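Mandelate racemase/muconate lactonizing enzyme/Enolase superfamily (Rhodobacter sphaeroides, PDB 2HZG) belongs to the enolase superfamily, pairing an N-terminal capping domain with a TIM-barrel-like domain that binds a sodium ion. Local coordinates at residues N258-A262 against R289-A293; D23-A28 against P334-A338. All blocks are in the same frame, centred on the assembly; numbering follows the deposited sequence.

Contact 1: residues N258-A262 against R289-A293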
# COMPACT_ATOMS: atom_id res chain seq x y z
N ASN A 258 1.30 6.89 3.39
CA ASN A 258 2.56 7.39 3.90
C ASN A 258 2.75 8.83 3.47
O ASN A 258 1.99 9.34 2.64
CB ASN A 258 3.76 6.49 3.52
CG ASN A 258 3.86 6.26 2.01
OD1 ASN A 258 4.01 7.20 1.24
ND2 ASN A 258 3.77 5.00 1.60
N PHE A 259 3.76 9.47 4.05
CA PHE A 259 4.08 10.86 3.73
C PHE A 259 4.37 11.09 2.23
O PHE A 259 3.91 12.06 1.67
CB PHE A 259 5.27 11.35 4.58
CG PHE A 259 5.86 12.65 4.09
CD1 PHE A 259 5.27 13.86 4.40
CD2 PHE A 259 7.02 12.65 3.31
CE1 PHE A 259 5.80 15.05 3.96
CE2 PHE A 259 7.56 13.84 2.84
CZ PHE A 259 6.95 15.05 3.17
N HIS A 260 5.18 10.22 1.62
CA HIS A 260 5.58 10.48 0.24
C HIS A 260 4.46 10.41 -0.80
O HIS A 260 4.53 11.12 -1.79
CB HIS A 260 6.83 9.67 -0.16
CG HIS A 260 8.09 10.25 0.41
ND1 HIS A 260 8.69 9.76 1.55
CD2 HIS A 260 8.82 11.34 0.03
CE1 HIS A 260 9.75 10.51 1.84
NE2 HIS A 260 9.85 11.46 0.93
N MET A 261 3.46 9.57 -0.59
CA MET A 261 2.25 9.61 -1.43
C MET A 261 1.62 11.02 -1.46
O MET A 261 1.23 11.52 -2.52
CB MET A 261 1.23 8.59 -0.97
CG MET A 261 1.64 7.16 -1.26
SD MET A 261 0.36 6.01 -0.79
CE MET A 261 -0.97 6.34 -1.97
N ALA A 262 1.55 11.67 -0.30
CA ALA A 262 1.04 13.03 -0.22
C ALA A 262 2.03 14.02 -0.86
O ALA A 262 1.63 14.88 -1.66
CB ALA A 262 0.74 13.41 1.22
N ARG A 289 3.70 16.18 9.25
CA ARG A 289 4.79 16.26 8.29
C ARG A 289 4.25 16.75 6.93
O ARG A 289 4.85 17.63 6.32
CB ARG A 289 5.50 14.91 8.17
CG ARG A 289 6.80 14.97 7.43
CD ARG A 289 7.43 13.61 7.35
NE ARG A 289 8.57 13.64 6.43
CZ ARG A 289 9.15 12.56 5.93
NH1 ARG A 289 8.68 11.35 6.26
NH2 ARG A 289 10.17 12.69 5.11
N VAL A 290 3.10 16.22 6.49
CA VAL A 290 2.44 16.73 5.26
C VAL A 290 2.05 18.20 5.37
O VAL A 290 2.31 19.00 4.45
CB VAL A 290 1.19 15.88 4.87
CG1 VAL A 290 0.51 16.46 3.59
CG2 VAL A 290 1.57 14.44 4.66
N ALA A 291 1.43 18.57 6.50
CA ALA A 291 1.03 19.96 6.72
C ALA A 291 2.20 20.96 6.63
O ALA A 291 2.07 22.01 5.98
CB ALA A 291 0.28 20.10 8.06
N ASP A 292 3.34 20.62 7.25
CA ASP A 292 4.58 21.40 7.11
C ASP A 292 4.99 21.50 5.62
O ASP A 292 5.33 22.58 5.13
CB ASP A 292 5.74 20.75 7.89
CG ASP A 292 5.52 20.70 9.42
OD1 ASP A 292 4.58 21.32 9.96
OD2 ASP A 292 6.32 20.01 10.09
N ALA A 293 4.95 20.36 4.92
CA ALA A 293 5.34 20.32 3.51
C ALA A 293 4.36 21.12 2.64
O ALA A 293 4.77 21.82 1.72
CB ALA A 293 5.51 18.87 3.01

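Contact 2: residues D23-A28 against P334-A338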
# COMPACT_ATOMS: atom_id res chain seq x y z
N ASP A 23 -18.81 4.47 2.05
CA ASP A 23 -19.10 5.20 3.27
C ASP A 23 -18.34 4.50 4.38
O ASP A 23 -18.74 3.42 4.81
CB ASP A 23 -20.62 5.17 3.54
CG ASP A 23 -21.01 5.83 4.87
OD1 ASP A 23 -20.12 6.26 5.64
OD2 ASP A 23 -22.24 5.92 5.15
N GLY A 24 -17.22 5.09 4.79
CA GLY A 24 -16.34 4.54 5.84
C GLY A 24 -16.89 4.57 7.26
O GLY A 24 -16.25 4.08 8.19
N SER A 25 -18.07 5.15 7.45
CA SER A 25 -18.65 5.24 8.80
C SER A 25 -19.42 3.99 9.20
O SER A 25 -19.93 3.91 10.32
CB SER A 25 -19.52 6.50 8.94
OG SER A 25 -20.75 6.37 8.24
N GLN A 26 -19.49 3.00 8.31
CA GLN A 26 -20.28 1.78 8.55
C GLN A 26 -19.62 0.79 9.48
O GLN A 26 -20.28 -0.06 10.05
CB GLN A 26 -20.62 1.08 7.23
CG GLN A 26 -21.35 1.98 6.23
CD GLN A 26 -21.81 1.18 5.02
OE1 GLN A 26 -22.81 0.47 5.10
NE2 GLN A 26 -21.10 1.29 3.91
N ASP A 27 -18.30 0.87 9.59
CA ASP A 27 -17.56 0.03 10.51
C ASP A 27 -16.35 0.79 11.02
O ASP A 27 -16.13 1.93 10.59
CB ASP A 27 -17.26 -1.39 9.94
CG ASP A 27 -16.05 -1.44 9.01
OD1 ASP A 27 -15.47 -0.40 8.68
OD2 ASP A 27 -15.65 -2.57 8.64
N ALA A 28 -15.63 0.22 11.98
CA ALA A 28 -14.49 0.91 12.58
C ALA A 28 -13.54 -0.09 13.22
O ALA A 28 -13.95 -1.17 13.64
CB ALA A 28 -14.94 1.95 13.65
N PRO A 334 -23.18 10.82 9.00
CA PRO A 334 -22.50 9.55 9.28
C PRO A 334 -23.47 8.47 9.78
O PRO A 334 -24.55 8.80 10.32
CB PRO A 334 -21.46 9.93 10.35
CG PRO A 334 -22.03 11.11 11.04
CD PRO A 334 -22.87 11.86 10.01
N GLN A 335 -23.11 7.20 9.61
CA GLN A 335 -23.84 6.11 10.23
C GLN A 335 -23.86 6.28 11.75
O GLN A 335 -22.98 6.92 12.32
CB GLN A 335 -23.25 4.74 9.89
CG GLN A 335 -23.25 4.42 8.40
CD GLN A 335 -24.62 4.51 7.77
OE1 GLN A 335 -25.63 4.17 8.38
NE2 GLN A 335 -24.66 4.98 6.54
N GLN A 336 -24.87 5.72 12.38
CA GLN A 336 -25.04 5.81 13.83
C GLN A 336 -23.79 5.34 14.58
O GLN A 336 -23.47 5.89 15.64
CB GLN A 336 -26.26 5.00 14.31
CG GLN A 336 -26.68 5.38 15.74
CD GLN A 336 -27.15 6.81 15.82
OE1 GLN A 336 -27.92 7.25 14.96
NE2 GLN A 336 -26.72 7.55 16.83
N LEU A 337 -23.11 4.32 14.05
CA LEU A 337 -21.88 3.83 14.67
C LEU A 337 -20.93 4.98 14.93
O LEU A 337 -20.46 5.14 16.05
CB LEU A 337 -21.19 2.73 13.83
CG LEU A 337 -19.76 2.33 14.24
CD1 LEU A 337 -19.63 1.91 15.71
CD2 LEU A 337 -19.22 1.23 13.30
N ALA A 338 -20.66 5.77 13.89
CA ALA A 338 -19.70 6.88 13.99
C ALA A 338 -20.11 7.93 15.03
O ALA A 338 -19.25 8.43 15.78
CB ALA A 338 -19.50 7.54 12.62

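Contact 1: residues N258-A262 against R289-A293
The guanidinium of R289 lies flat on the ring of F259, a cation-pi stack between two neighbouring outer helices of the TIM-barrel-like domain. Helices 259-268 and 284-297 flank the parallel strand 273-276 in the usual beta-alpha order, and their residues F259 and V290 come closest along the backbone. The ring and guanidinium planes are only 7° apart, and CZ of R289 sits 3.8 Å from the centroid of the F259 ring. F259 turns its ring out with CG opposite the backbone N (chi1 167°), and R289, extended from CG to NE, crosses it at about a right angle and passes over one face of the ring. The aliphatic part shares the work, since CD of R289 makes a CH-pi contact on that face, 3.9 Å from the F259 centroid. An exposed, charged side chain thereby roofs a buried aromatic. The H260 ring plane is nearly perpendicular to that of the guanidinium, and its CE1 comes 4.0 Å from NH2 of R289; H260 also packs on G233 of the second subunit. Deeper in, the contact is wholly apolar. A262 and V290 both also rest on I274 and I276 of the barrel strand, and they meet through CB of A262 and CG2 of V290, 3.7 Å apart. N258 caps helix 259-268, its OD1 accepting from the backbone N of M261 at 3.0 Å. At the edge of the F259 ring, near its plane, CB of A293 lies 3.9 Å from CE1.

Contact 2: residues D23-A28 against P334-A338
Backbone approach is closest where S25 faces Q335, their CA atoms 5.5 Å apart: a turn leading into strand 27-35 of the N-terminal capping domain meets the start of helix 336-340, which follows the last barrel strand, 327-331. The contact is thus part of the interface between the two domains of the enolase-superfamily fold. D23 opens an Asx turn, its OD1 accepting from the backbone N of S25, and Q335 occupies the N-cap position of the helix. The hydroxyl of S25 bridges the two segments. It donates to OD1 of D23 at 2.7 Å, and OG in turn accepts the backbone N-H of Q335 at 2.9 Å. OG reaches this place by standing between the backbone N and the carbonyl carbon (chi1 73°). Both S25 donors, N and OG, come to OD1 from the same face of the carboxylate. OD1 thus takes two bonds from within its own segment, and OD2 takes one from Q335. A bend at chi2 (-56°) turns the Q335 amide back, and its NE2 donates to OD2 of D23 at 2.9 Å, with the acceptor almost in the amide plane. The carboxylate and amide planes are turned 48° apart. Next to these bonds CB of S25 rests on CB of A338, and L337 lies against the backbone of residues 25-27. Q26 bonds through OE1 to the backbone N of T19 and only weakly through NE2 to O of D23; OD2 of D27 bonds to OG of S60 of the second subunit. L337, also in touch with L13 and Y374, extends its CD2 to within 3.5 Å of CA of D27.

Overall arrangement
Both contacts are largely buried, yet they illustrate how chemistry follows place in a two-domain fold. Contact 1 joins adjacent helices on the outside of one barrel, without a hydrogen bond between its segments: apolar packing lies beneath a charged lid at the surface. Contact 2 joins different domains, bringing together residues about 300 positions apart in sequence, and relies on hydrogen bonds to a carboxylate and from the N-cap residue of a helix to a hydroxyl. The two share no helix or strand; the centres of contact 1 and contact 2 are about 26 Å apart, on opposite sides of the chain's centre. One residue of contact 1 and four of contact 2 come within reach of the second subunit, so both border the dimer interface.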